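PDB 2IMQ: nitrophorin Cim l NP from Cimex lectularius, which carries nitric oxide on a heme and delivers the gas to the bitten host, widening its blood vessels. Local coordinates for residues V12-G17 against K267-R272; E26-L31 against N261-Y266; A43-G48 against T133-D138; N173-T178 against S240-A245. One frame throughout, in Å; residues are numbered along the deposited sequence.

Interaction 1: residues V12-G17 against K267-R272; sequences VSWNSG and KQTEHR. With HEM (protoporphyrin IX containing Fe), chain B.
W14 reaches across to the loop 267-272 and makes the one direct hydrogen bond of this contact: its indole NE1 gives its proton to the backbone O of H271 at 3.0 Å. The bond is bent, 143° at the hydrogen, and the donor stands above the carbonyl plane rather than on a lone pair. The indole gets there because CG lies anti to the backbone N (chi1 -167°).

Stacking carries the next residue. The CB of N15 sits 3.6 Å from the centroid of the H271 ring, almost exactly on the ring normal, a CH-pi contact over the face. The amide of N15 lies nearly flat on the same imidazole, planes 15° apart. Their polar ends are engaged elsewhere, ND2 of N15 with D171 and ND1 of H271 with T242.

Van der Waals contacts fill in the rest. T269 brings CG2 to 3.4 Å from NE1 of W14, while the amide of Q268 crosses the far rim of the indole, NE2 lying 3.8 Å from CH2 near the ring plane. NE2 has no partner in the model although the contact buries it. On the heme side, CZ3 of W14 meets the vinyl carbon CBB at 3.4 Å, and the CB of S16 packs by the same vinyl. Within the loop, R272 NH2 bonds the O of T269, and its NH1 bonds the O of T230.

Strand 6-17 pairs with strands 39-46 and 274-281; the loop, leading from strand 255-262 into 274-281, packs against W14 and N15 near the strand's end.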
# COMPACT_ATOMS: atom_id res chain seq x y z
N VAL A 12 4.06 2.98 -2.31
CA VAL A 12 4.19 3.39 -0.94
C VAL A 12 2.86 3.44 -0.28
O VAL A 12 1.90 3.93 -0.88
CB VAL A 12 4.99 4.74 -0.82
CG1 VAL A 12 4.24 5.90 -1.47
CG2 VAL A 12 5.31 5.08 0.60
N SER A 13 2.79 2.97 0.95
CA SER A 13 1.60 3.20 1.68
C SER A 13 1.92 3.69 3.09
O SER A 13 3.02 3.41 3.66
CB SER A 13 0.72 2.00 1.73
OG SER A 13 1.15 1.04 2.66
N TRP A 14 0.95 4.39 3.65
CA TRP A 14 1.13 4.99 4.96
C TRP A 14 -0.21 5.12 5.62
O TRP A 14 -1.12 5.76 5.10
CB TRP A 14 1.74 6.35 4.77
CG TRP A 14 2.27 7.00 5.98
CD1 TRP A 14 2.36 6.51 7.25
CD2 TRP A 14 2.94 8.25 5.97
NE1 TRP A 14 2.98 7.45 8.05
CE2 TRP A 14 3.34 8.52 7.28
CE3 TRP A 14 3.22 9.18 4.97
CZ2 TRP A 14 4.02 9.68 7.60
CZ3 TRP A 14 3.87 10.32 5.31
CH2 TRP A 14 4.28 10.55 6.59
N ASN A 15 -0.33 4.54 6.79
CA ASN A 15 -1.46 4.82 7.67
C ASN A 15 -1.09 6.12 8.37
O ASN A 15 -0.40 6.16 9.42
CB ASN A 15 -1.70 3.66 8.63
CG ASN A 15 -2.97 3.84 9.40
OD1 ASN A 15 -3.40 4.96 9.53
ND2 ASN A 15 -3.60 2.75 9.87
N SER A 16 -1.51 7.18 7.73
CA SER A 16 -1.10 8.53 8.10
C SER A 16 -2.10 9.22 9.02
O SER A 16 -1.78 10.26 9.64
CB SER A 16 -0.90 9.33 6.80
OG SER A 16 -2.05 9.22 6.01
N GLY A 17 -3.31 8.69 9.20
CA GLY A 17 -4.22 9.25 10.19
C GLY A 17 -4.72 10.62 9.78
O GLY A 17 -5.22 10.79 8.66
N LYS A 267 8.88 10.33 10.61
CA LYS A 267 8.49 10.00 11.98
C LYS A 267 7.29 10.74 12.49
O LYS A 267 6.94 10.64 13.68
CB LYS A 267 9.63 10.30 12.97
CG LYS A 267 10.91 9.64 12.64
CD LYS A 267 11.97 9.86 13.71
CE LYS A 267 13.34 9.59 13.13
NZ LYS A 267 13.53 8.17 12.72
N GLN A 268 6.62 11.46 11.61
CA GLN A 268 5.59 12.39 12.02
C GLN A 268 4.44 11.69 12.69
O GLN A 268 3.63 12.32 13.39
CB GLN A 268 5.02 13.14 10.80
CG GLN A 268 6.04 13.96 10.02
CD GLN A 268 6.46 13.31 8.74
OE1 GLN A 268 6.31 13.88 7.67
NE2 GLN A 268 6.98 12.13 8.83
N THR A 269 4.31 10.38 12.48
CA THR A 269 3.17 9.73 13.09
C THR A 269 3.53 8.37 13.72
O THR A 269 4.66 8.00 13.78
CB THR A 269 2.03 9.62 12.08
OG1 THR A 269 0.79 9.50 12.76
CG2 THR A 269 2.10 8.38 11.21
N GLU A 270 2.52 7.72 14.22
CA GLU A 270 2.66 6.47 14.93
C GLU A 270 3.04 5.26 14.03
O GLU A 270 3.50 4.25 14.54
CB GLU A 270 1.33 6.11 15.55
CG GLU A 270 0.66 7.03 16.53
CD GLU A 270 -0.64 6.33 16.95
OE1 GLU A 270 -1.33 5.71 16.09
OE2 GLU A 270 -0.93 6.36 18.15
N HIS A 271 2.74 5.36 12.74
CA HIS A 271 3.15 4.37 11.75
C HIS A 271 4.20 4.96 10.85
O HIS A 271 4.17 6.17 10.52
CB HIS A 271 2.00 4.04 10.81
CG HIS A 271 0.79 3.50 11.44
ND1 HIS A 271 0.43 2.16 11.34
CD2 HIS A 271 -0.24 4.13 12.06
CE1 HIS A 271 -0.75 2.00 11.92
NE2 HIS A 271 -1.17 3.17 12.35
N ARG A 272 5.08 4.15 10.32
CA ARG A 272 6.06 4.57 9.35
C ARG A 272 5.63 4.09 7.97
O ARG A 272 5.17 2.96 7.81
CB ARG A 272 7.43 3.98 9.68
CG ARG A 272 7.92 4.32 11.10
CD ARG A 272 8.21 5.79 11.24
NE ARG A 272 7.60 6.47 12.40
CZ ARG A 272 8.21 6.75 13.54
NH1 ARG A 272 9.46 6.35 13.78
NH2 ARG A 272 7.56 7.46 14.45
CHA HEM B . -4.84 14.20 -3.16
CHB HEM B . -1.23 11.95 -0.83
CHC HEM B . -3.02 13.44 3.38
CHD HEM B . -6.76 15.42 1.18
C1A HEM B . -3.69 13.49 -2.93
C2A HEM B . -2.82 12.92 -3.92
C3A HEM B . -1.84 12.27 -3.25
C4A HEM B . -2.05 12.44 -1.84
CMA HEM B . -0.66 11.54 -3.87
CAA HEM B . -2.94 13.03 -5.46
CBA HEM B . -2.02 14.22 -5.82
CGA HEM B . -2.07 14.54 -7.31
O1A HEM B . -3.03 15.18 -7.74
O2A HEM B . -1.11 14.21 -8.05
C1B HEM B . -1.40 12.18 0.49
C2B HEM B . -0.52 11.72 1.54
C3B HEM B . -0.99 12.13 2.71
C4B HEM B . -2.20 12.88 2.44
CMB HEM B . 0.68 10.93 1.13
CAB HEM B . -0.45 11.90 4.11
CBB HEM B . 0.84 11.57 4.30
C1C HEM B . -4.17 14.15 3.20
C2C HEM B . -5.03 14.69 4.23
C3C HEM B . -6.04 15.29 3.59
C4C HEM B . -5.92 15.04 2.19
CMC HEM B . -4.74 14.75 5.73
CAC HEM B . -7.19 16.04 4.24
CBC HEM B . -8.02 15.46 5.10
C1D HEM B . -6.60 15.22 -0.18
C2D HEM B . -7.59 15.58 -1.16
C3D HEM B . -6.99 15.24 -2.49
C4D HEM B . -5.70 14.67 -2.21
CMD HEM B . -8.94 16.24 -0.91
CAD HEM B . -7.70 15.46 -3.83
CBD HEM B . -7.76 16.97 -4.04
CGD HEM B . -8.12 17.29 -5.45
O1D HEM B . -8.21 18.53 -5.75
O2D HEM B . -8.32 16.32 -6.24
NA HEM B . -3.21 13.20 -1.66
NB HEM B . -2.43 12.86 1.08
NC HEM B . -4.76 14.35 1.99
ND HEM B . -5.51 14.66 -0.84
FE HEM B . -3.91 13.90 0.14

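Interaction 2: residues E26-L31 against N261-Y266; sequences EELLGL and NSLTNY
L28 and Y266 form the packed heart of a contact between the short, weakly bonded helix 26-29, which ends at G30 in a Schellman motif, and the type I beta turn L263-Y266 that follows strand 255-262. CD1 of L28 stands over the centre of the phenol ring, 4.2 Å from its centroid and close to the ring normal, a CH-pi contact. Lower on the same side chain, CB lies 3.8 Å from CZ of Y266. L263 adds its CD1, which touches the CA of L28 at 3.7 Å and approaches the O of E27. L28 and L29 also touch V12 of strand 6-17.

The phenol oxygen reaches the helix backbone: L28 N makes a weak hydrogen bond to OH of Y266, with only 118° at the hydrogen, and the stronger partner of that hydroxyl is the O of N24.

Toward solvent the contact thins to polar groups. E27 is stretched out, CG anti to the backbone N (chi1 -176°) and the chain straight beyond it, which carries the carboxylate past the Y266 ring to the exposed N265. There the carboxylate and amide planes are steeply inclined to each other. ND2 of N265 donates to the syn lone pair of OE1 of E27 at 2.7 Å, with 161° at the hydrogen.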
# COMPACT_ATOMS: atom_id res chain seq x y z
N GLU A 26 10.37 13.01 -2.60
CA GLU A 26 11.26 12.16 -3.34
C GLU A 26 11.64 10.92 -2.57
O GLU A 26 11.64 9.83 -3.11
CB GLU A 26 12.54 12.90 -3.78
CG GLU A 26 12.33 13.86 -4.92
CD GLU A 26 13.60 14.19 -5.68
OE1 GLU A 26 14.67 13.98 -5.10
OE2 GLU A 26 13.53 14.63 -6.86
N GLU A 27 11.97 11.08 -1.30
CA GLU A 27 12.31 9.96 -0.48
C GLU A 27 11.10 9.00 -0.32
O GLU A 27 11.27 7.78 -0.42
CB GLU A 27 12.76 10.44 0.88
CG GLU A 27 13.24 9.36 1.80
CD GLU A 27 13.72 9.89 3.14
OE1 GLU A 27 14.18 9.08 3.94
OE2 GLU A 27 13.62 11.11 3.41
N LEU A 28 9.93 9.57 -0.07
CA LEU A 28 8.71 8.80 0.12
C LEU A 28 8.43 7.89 -1.06
O LEU A 28 7.95 6.77 -0.90
CB LEU A 28 7.54 9.78 0.34
CG LEU A 28 6.25 9.11 0.73
CD1 LEU A 28 6.27 8.57 2.12
CD2 LEU A 28 5.07 10.02 0.56
N LEU A 29 8.75 8.36 -2.27
CA LEU A 29 8.44 7.64 -3.49
C LEU A 29 9.62 6.85 -4.03
O LEU A 29 9.51 6.17 -5.04
CB LEU A 29 7.93 8.60 -4.56
CG LEU A 29 6.80 9.49 -4.13
CD1 LEU A 29 6.50 10.46 -5.24
CD2 LEU A 29 5.63 8.74 -3.77
N GLY A 30 10.74 6.85 -3.33
CA GLY A 30 11.88 6.07 -3.73
C GLY A 30 12.65 6.68 -4.89
O GLY A 30 13.24 5.93 -5.63
N LEU A 31 12.64 8.01 -5.01
CA LEU A 31 13.22 8.76 -6.15
C LEU A 31 14.55 9.45 -5.80
O LEU A 31 15.26 9.98 -6.67
CB LEU A 31 12.22 9.78 -6.67
CG LEU A 31 10.89 9.19 -7.13
CD1 LEU A 31 9.89 10.28 -7.62
CD2 LEU A 31 11.07 8.13 -8.14
N ASN A 261 11.08 -1.73 2.35
CA ASN A 261 11.57 -1.07 3.53
C ASN A 261 10.59 -0.10 4.10
O ASN A 261 9.91 0.61 3.37
CB ASN A 261 12.82 -0.23 3.18
CG ASN A 261 13.98 -1.03 2.65
OD1 ASN A 261 14.82 -1.50 3.40
ND2 ASN A 261 14.10 -1.11 1.34
N SER A 262 10.56 0.02 5.42
CA SER A 262 9.95 1.15 6.07
C SER A 262 10.88 2.36 5.91
O SER A 262 12.08 2.23 5.82
CB SER A 262 9.73 0.89 7.54
OG SER A 262 10.95 0.55 8.17
N LEU A 263 10.25 3.51 5.89
CA LEU A 263 10.98 4.78 5.78
C LEU A 263 10.95 5.48 7.10
O LEU A 263 10.08 6.27 7.46
CB LEU A 263 10.35 5.63 4.71
CG LEU A 263 10.24 4.99 3.34
CD1 LEU A 263 9.58 5.97 2.40
CD2 LEU A 263 11.57 4.50 2.81
N THR A 264 11.99 5.17 7.86
CA THR A 264 12.03 5.57 9.26
C THR A 264 12.28 7.09 9.42
O THR A 264 11.99 7.63 10.48
CB THR A 264 13.03 4.70 10.04
OG1 THR A 264 14.28 4.66 9.38
CG2 THR A 264 12.53 3.20 10.04
N ASN A 265 12.70 7.78 8.35
CA ASN A 265 12.84 9.28 8.39
C ASN A 265 11.54 10.05 8.43
O ASN A 265 11.52 11.24 8.72
CB ASN A 265 13.66 9.76 7.18
CG ASN A 265 15.11 9.41 7.29
OD1 ASN A 265 15.64 9.28 8.41
ND2 ASN A 265 15.76 9.23 6.15
N TYR A 266 10.44 9.38 8.06
CA TYR A 266 9.12 9.95 8.21
C TYR A 266 8.53 9.56 9.55
O TYR A 266 7.79 8.56 9.63
CB TYR A 266 8.22 9.51 7.03
CG TYR A 266 8.69 10.04 5.70
CD1 TYR A 266 9.59 9.36 4.92
CD2 TYR A 266 8.27 11.29 5.24
CE1 TYR A 266 10.04 9.86 3.71
CE2 TYR A 266 8.71 11.80 4.02
CZ TYR A 266 9.61 11.10 3.26
OH TYR A 266 10.07 11.55 2.04

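Interaction 3: residues A43-G48 against T133-D138; sequences AVQGFG and TSRMSD. With HEM (protoporphyrin IX containing Fe), chain B.
T133 opens the contact by setting its OG1 3.5 Å from the CB of A43, where strands 39-46 and 127-135 face each other. The two strand segments run nearly parallel, 11° apart, but their axes are 7.8 Å from each other and no direct hydrogen bond joins them: they belong to the two different sheets of the sandwich. On the other side of strand 39-46, V44 presents CG1 to the heme methyl CMB, 3.6 Å away. A water fills the gap between the strands, donating to OG1 of T133 and to O of V44; the same OG1 also bonds the O of I169.

S134 takes part through its backbone. Its O lies 2.7 Å from a second water, which also sits 2.8 Å from OE1 of Q45.

R135 contributes most of the side-chain contact. Q45, extended with CG anti to the backbone N (chi1 171°), lays its amide against the aliphatic part of the arginine, CD meeting CG of R135 at 3.4 Å. Farther out the guanidinium turns its edge to F47, NH2 reaching CE2 at 3.8 Å with the two planes 83° apart. NE of R135 gives a proton to a water that in turn donates to O of G46, and NH1 is bonded to OG of S115.

M136 contributes its O, which accepts from one more water; the link from that water to NE2 of Q45 is weak.

The chemistry is that of a hydrated seam: carbon contacts and the guanidinium edge make the direct touches, while water relays join T133 and R135 to carbonyls of the facing strand, those through Q45 being less certain.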
# COMPACT_ATOMS: atom_id res chain seq x y z
N ALA A 43 -0.73 4.98 -1.50
CA ALA A 43 -1.95 4.66 -0.78
C ALA A 43 -1.81 5.24 0.63
O ALA A 43 -0.79 5.08 1.31
CB ALA A 43 -2.20 3.15 -0.69
N VAL A 44 -2.87 5.85 1.08
CA VAL A 44 -2.94 6.35 2.45
C VAL A 44 -4.22 5.90 3.11
O VAL A 44 -5.23 5.64 2.46
CB VAL A 44 -2.83 7.86 2.57
CG1 VAL A 44 -1.51 8.29 2.25
CG2 VAL A 44 -3.83 8.56 1.71
N GLN A 45 -4.14 5.76 4.44
CA GLN A 45 -5.27 5.50 5.26
C GLN A 45 -5.27 6.55 6.32
O GLN A 45 -4.24 6.89 6.90
CB GLN A 45 -5.15 4.12 5.91
CG GLN A 45 -6.22 3.89 6.97
CD GLN A 45 -6.29 2.52 7.50
OE1 GLN A 45 -5.94 1.54 6.83
NE2 GLN A 45 -6.82 2.44 8.71
N GLY A 46 -6.47 7.02 6.64
CA GLY A 46 -6.59 8.05 7.63
C GLY A 46 -8.02 8.50 7.84
O GLY A 46 -8.97 7.71 7.77
N PHE A 47 -8.14 9.78 8.08
CA PHE A 47 -9.46 10.34 8.46
C PHE A 47 -9.71 11.67 7.82
O PHE A 47 -8.84 12.54 7.81
CB PHE A 47 -9.53 10.53 9.96
CG PHE A 47 -9.53 9.23 10.71
CD1 PHE A 47 -8.37 8.78 11.32
CD2 PHE A 47 -10.68 8.44 10.75
CE1 PHE A 47 -8.35 7.55 11.99
CE2 PHE A 47 -10.69 7.22 11.42
CZ PHE A 47 -9.52 6.76 12.04
N GLY A 48 -10.93 11.83 7.31
CA GLY A 48 -11.42 13.13 6.84
C GLY A 48 -10.91 13.57 5.47
O GLY A 48 -10.99 14.74 5.13
N THR A 133 -5.99 -0.73 -2.63
CA THR A 133 -5.83 -0.45 -1.19
C THR A 133 -7.12 -0.78 -0.43
O THR A 133 -8.20 -0.85 -1.04
CB THR A 133 -5.35 1.00 -0.93
OG1 THR A 133 -4.85 1.13 0.42
CG2 THR A 133 -6.41 2.01 -1.10
N SER A 134 -7.03 -1.00 0.87
CA SER A 134 -8.18 -1.38 1.64
C SER A 134 -8.02 -0.91 3.06
O SER A 134 -6.91 -0.59 3.53
CB SER A 134 -8.38 -2.87 1.56
OG SER A 134 -7.24 -3.56 2.09
N ARG A 135 -9.13 -0.93 3.77
CA ARG A 135 -9.17 -0.40 5.15
C ARG A 135 -10.30 -1.10 5.88
O ARG A 135 -11.43 -1.17 5.37
CB ARG A 135 -9.44 1.11 5.13
CG ARG A 135 -9.47 1.82 6.44
CD ARG A 135 -10.67 1.64 7.27
NE ARG A 135 -10.74 2.73 8.22
CZ ARG A 135 -11.65 2.81 9.16
NH1 ARG A 135 -12.60 1.91 9.20
NH2 ARG A 135 -11.64 3.82 10.02
N MET A 136 -10.00 -1.67 7.02
CA MET A 136 -11.01 -2.33 7.84
C MET A 136 -10.76 -1.94 9.30
O MET A 136 -9.62 -1.76 9.73
CB MET A 136 -10.92 -3.82 7.71
CG MET A 136 -12.07 -4.58 8.31
SD MET A 136 -13.62 -4.18 7.54
CE MET A 136 -13.39 -4.88 5.91
N SER A 137 -11.85 -1.87 10.07
CA SER A 137 -11.80 -1.62 11.52
C SER A 137 -11.78 -2.92 12.29
O SER A 137 -12.33 -3.90 11.83
CB SER A 137 -13.05 -0.79 11.94
OG SER A 137 -14.23 -1.52 11.81
N ASP A 138 -11.22 -2.94 13.47
CA ASP A 138 -11.26 -4.11 14.31
C ASP A 138 -12.66 -4.55 14.62
O ASP A 138 -12.90 -5.71 14.79
CB ASP A 138 -10.57 -3.78 15.63
CG ASP A 138 -9.11 -3.99 15.59
OD1 ASP A 138 -8.58 -4.38 14.55
OD2 ASP A 138 -8.39 -3.90 16.60
CHA HEM B . -4.84 14.20 -3.16
CHB HEM B . -1.23 11.95 -0.83
CHC HEM B . -3.02 13.44 3.38
CHD HEM B . -6.76 15.42 1.18
C1A HEM B . -3.69 13.49 -2.93
C2A HEM B . -2.82 12.92 -3.92
C3A HEM B . -1.84 12.27 -3.25
C4A HEM B . -2.05 12.44 -1.84
CMA HEM B . -0.66 11.54 -3.87
CAA HEM B . -2.94 13.03 -5.46
CBA HEM B . -2.02 14.22 -5.82
CGA HEM B . -2.07 14.54 -7.31
O1A HEM B . -3.03 15.18 -7.74
O2A HEM B . -1.11 14.21 -8.05
C1B HEM B . -1.40 12.18 0.49
C2B HEM B . -0.52 11.72 1.54
C3B HEM B . -0.99 12.13 2.71
C4B HEM B . -2.20 12.88 2.44
CMB HEM B . 0.68 10.93 1.13
CAB HEM B . -0.45 11.90 4.11
CBB HEM B . 0.84 11.57 4.30
C1C HEM B . -4.17 14.15 3.20
C2C HEM B . -5.03 14.69 4.23
C3C HEM B . -6.04 15.29 3.59
C4C HEM B . -5.92 15.04 2.19
CMC HEM B . -4.74 14.75 5.73
CAC HEM B . -7.19 16.04 4.24
CBC HEM B . -8.02 15.46 5.10
C1D HEM B . -6.60 15.22 -0.18
C2D HEM B . -7.59 15.58 -1.16
C3D HEM B . -6.99 15.24 -2.49
C4D HEM B . -5.70 14.67 -2.21
CMD HEM B . -8.94 16.24 -0.91
CAD HEM B . -7.70 15.46 -3.83
CBD HEM B . -7.76 16.97 -4.04
CGD HEM B . -8.12 17.29 -5.45
O1D HEM B . -8.21 18.53 -5.75
O2D HEM B . -8.32 16.32 -6.24
NA HEM B . -3.21 13.20 -1.66
NB HEM B . -2.43 12.86 1.08
NC HEM B . -4.76 14.35 1.99
ND HEM B . -5.51 14.66 -0.84
FE HEM B . -3.91 13.90 0.14
O HOH W 1 -5.71 2.79 2.46
O HOH W 2 -4.91 1.04 4.26
O HOH W 3 -8.80 0.85 10.18
O HOH W 4 -9.01 5.15 8.79

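Interaction 4: residues N173-T178 against S240-A245; sequences NVRVET and SWTDRA
This is a buried contact between two loops: residues 173-178, between strand 165-169 and helix 180-188, lie against the run S240-T242 that leads into strand 243-248, an outermost strand of its sheet. The touching parts head in roughly opposite directions, 146° apart, yet a single direct hydrogen bond joins them. V176 N donates to OG of S240 at 3.0 Å, nearly straight at 165°.

R175 lies over T242. The methyl CG2 of T242 sits over the centre of the guanidinium, 3.5 Å from CZ, with OD1 of N173 off the opposite face. NH1 bonds the O of V174, which lies in the guanidinium plane, and also forms a salt bridge with D171. A bend at chi2 (-70°) folds the arginine back onto its own loop.

Valine side chains complete the fit. CG2 of V176 meets CE3 of W241 at 3.7 Å, and CG1 of V174 lies 3.4 Å from NH1 of R244. That arginine is fixed by W241 O and by salt bridges to E215 and D199. The O atoms of V174 and W241, two acceptors, come near each other without bonding; a water lies close by, 2.8 Å from O of V174 and 2.7 Å from O of T242.

Long connections packed beside a beta-sandwich are the setting of this contact, in keeping with the DNase I-like fold of the inositol polyphosphate 5-phosphatase relatives.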
# COMPACT_ATOMS: atom_id res chain seq x y z
N ASN A 173 -4.83 -4.29 8.35
CA ASN A 173 -5.37 -4.60 9.66
C ASN A 173 -4.91 -5.93 10.18
O ASN A 173 -5.55 -6.58 10.96
CB ASN A 173 -6.90 -4.43 9.78
CG ASN A 173 -7.29 -4.07 11.16
OD1 ASN A 173 -6.54 -3.35 11.83
ND2 ASN A 173 -8.44 -4.56 11.60
N VAL A 174 -3.74 -6.33 9.70
CA VAL A 174 -2.99 -7.50 10.15
C VAL A 174 -1.99 -7.03 11.25
O VAL A 174 -1.26 -6.08 11.01
CB VAL A 174 -2.22 -8.15 8.96
CG1 VAL A 174 -1.24 -9.15 9.45
CG2 VAL A 174 -3.22 -8.79 8.02
N ARG A 175 -1.97 -7.75 12.35
CA ARG A 175 -1.12 -7.37 13.49
C ARG A 175 -0.31 -8.57 13.97
O ARG A 175 -0.46 -9.67 13.47
CB ARG A 175 -1.96 -6.77 14.60
CG ARG A 175 -2.78 -5.54 14.18
CD ARG A 175 -1.87 -4.36 13.92
NE ARG A 175 -2.54 -3.11 13.63
CZ ARG A 175 -2.77 -2.64 12.41
NH1 ARG A 175 -2.45 -3.37 11.34
NH2 ARG A 175 -3.33 -1.47 12.26
N VAL A 176 0.56 -8.30 14.93
CA VAL A 176 1.35 -9.34 15.54
C VAL A 176 0.63 -9.82 16.77
O VAL A 176 0.41 -9.05 17.71
CB VAL A 176 2.74 -8.76 15.87
CG1 VAL A 176 3.55 -9.66 16.79
CG2 VAL A 176 3.57 -8.52 14.59
N GLU A 177 0.29 -11.09 16.78
CA GLU A 177 -0.52 -11.69 17.82
C GLU A 177 0.39 -12.34 18.88
O GLU A 177 0.49 -13.54 18.98
CB GLU A 177 -1.47 -12.69 17.19
CG GLU A 177 -2.59 -13.09 18.13
CD GLU A 177 -3.69 -13.89 17.51
OE1 GLU A 177 -3.94 -13.75 16.29
OE2 GLU A 177 -4.32 -14.65 18.30
N THR A 178 1.00 -11.50 19.69
CA THR A 178 1.67 -11.90 20.91
C THR A 178 1.67 -10.71 21.83
O THR A 178 1.21 -9.62 21.49
CB THR A 178 3.09 -12.42 20.63
OG1 THR A 178 3.64 -13.02 21.80
CG2 THR A 178 4.05 -11.35 20.16
N SER A 240 3.87 -4.04 15.52
CA SER A 240 3.31 -4.74 14.38
C SER A 240 3.73 -4.12 13.07
O SER A 240 4.12 -2.94 13.04
CB SER A 240 1.76 -4.74 14.44
OG SER A 240 1.29 -5.45 15.53
N TRP A 241 3.56 -4.90 12.01
CA TRP A 241 3.72 -4.46 10.63
C TRP A 241 2.36 -4.08 10.10
O TRP A 241 1.53 -4.96 9.81
CB TRP A 241 4.38 -5.53 9.82
CG TRP A 241 5.84 -5.69 10.18
CD1 TRP A 241 6.88 -4.96 9.72
CD2 TRP A 241 6.40 -6.70 11.03
NE1 TRP A 241 8.04 -5.43 10.28
CE2 TRP A 241 7.77 -6.51 11.06
CE3 TRP A 241 5.85 -7.73 11.80
CZ2 TRP A 241 8.61 -7.33 11.78
CZ3 TRP A 241 6.70 -8.54 12.53
CH2 TRP A 241 8.07 -8.31 12.51
N THR A 242 2.13 -2.80 10.00
CA THR A 242 0.81 -2.28 9.63
C THR A 242 0.68 -2.08 8.13
O THR A 242 -0.01 -2.86 7.44
CB THR A 242 0.49 -1.08 10.46
OG1 THR A 242 1.51 -0.12 10.29
CG2 THR A 242 0.44 -1.45 11.90
N ASP A 243 1.44 -1.16 7.58
CA ASP A 243 1.49 -0.98 6.10
C ASP A 243 2.22 -2.15 5.46
O ASP A 243 3.33 -2.49 5.88
CB ASP A 243 2.19 0.32 5.77
CG ASP A 243 1.27 1.50 6.05
OD1 ASP A 243 0.37 1.74 5.17
OD2 ASP A 243 1.31 2.20 7.09
N ARG A 244 1.63 -2.75 4.43
CA ARG A 244 2.15 -3.89 3.76
C ARG A 244 2.02 -3.68 2.28
O ARG A 244 1.16 -2.95 1.80
CB ARG A 244 1.40 -5.20 4.15
CG ARG A 244 1.13 -5.36 5.63
CD ARG A 244 2.36 -5.59 6.50
NE ARG A 244 2.80 -6.96 6.48
CZ ARG A 244 2.43 -7.89 7.35
NH1 ARG A 244 1.61 -7.59 8.36
NH2 ARG A 244 2.86 -9.14 7.19
N ALA A 245 2.87 -4.39 1.54
CA ALA A 245 2.73 -4.53 0.08
C ALA A 245 2.70 -5.97 -0.29
O ALA A 245 3.61 -6.73 0.06
CB ALA A 245 3.92 -3.85 -0.63
O HOH W 5 -1.48 -4.87 8.46

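Interaction 1 is the middle of the set: it touches the other three, and its first and last residues enclose all of them along the chain. Interactions 1, 2 and 3 reach the six-stranded sheet, strands 6-17 and 39-46 being neighbours in it, while interactions 3 and 4 both reach the five-stranded sheet. Interaction 3 therefore spans the two layers of the sandwich. Centres of 1 and 2, and of 1 and 3, are 11 Å apart; those of 2 and 3 are 20 Å apart and do not touch. D243 and T242 bond S13 and H271, joining 4 to 1. Interactions 1 and 3 both meet the heme, so strands 6-17 and 39-46 form part of its pocket.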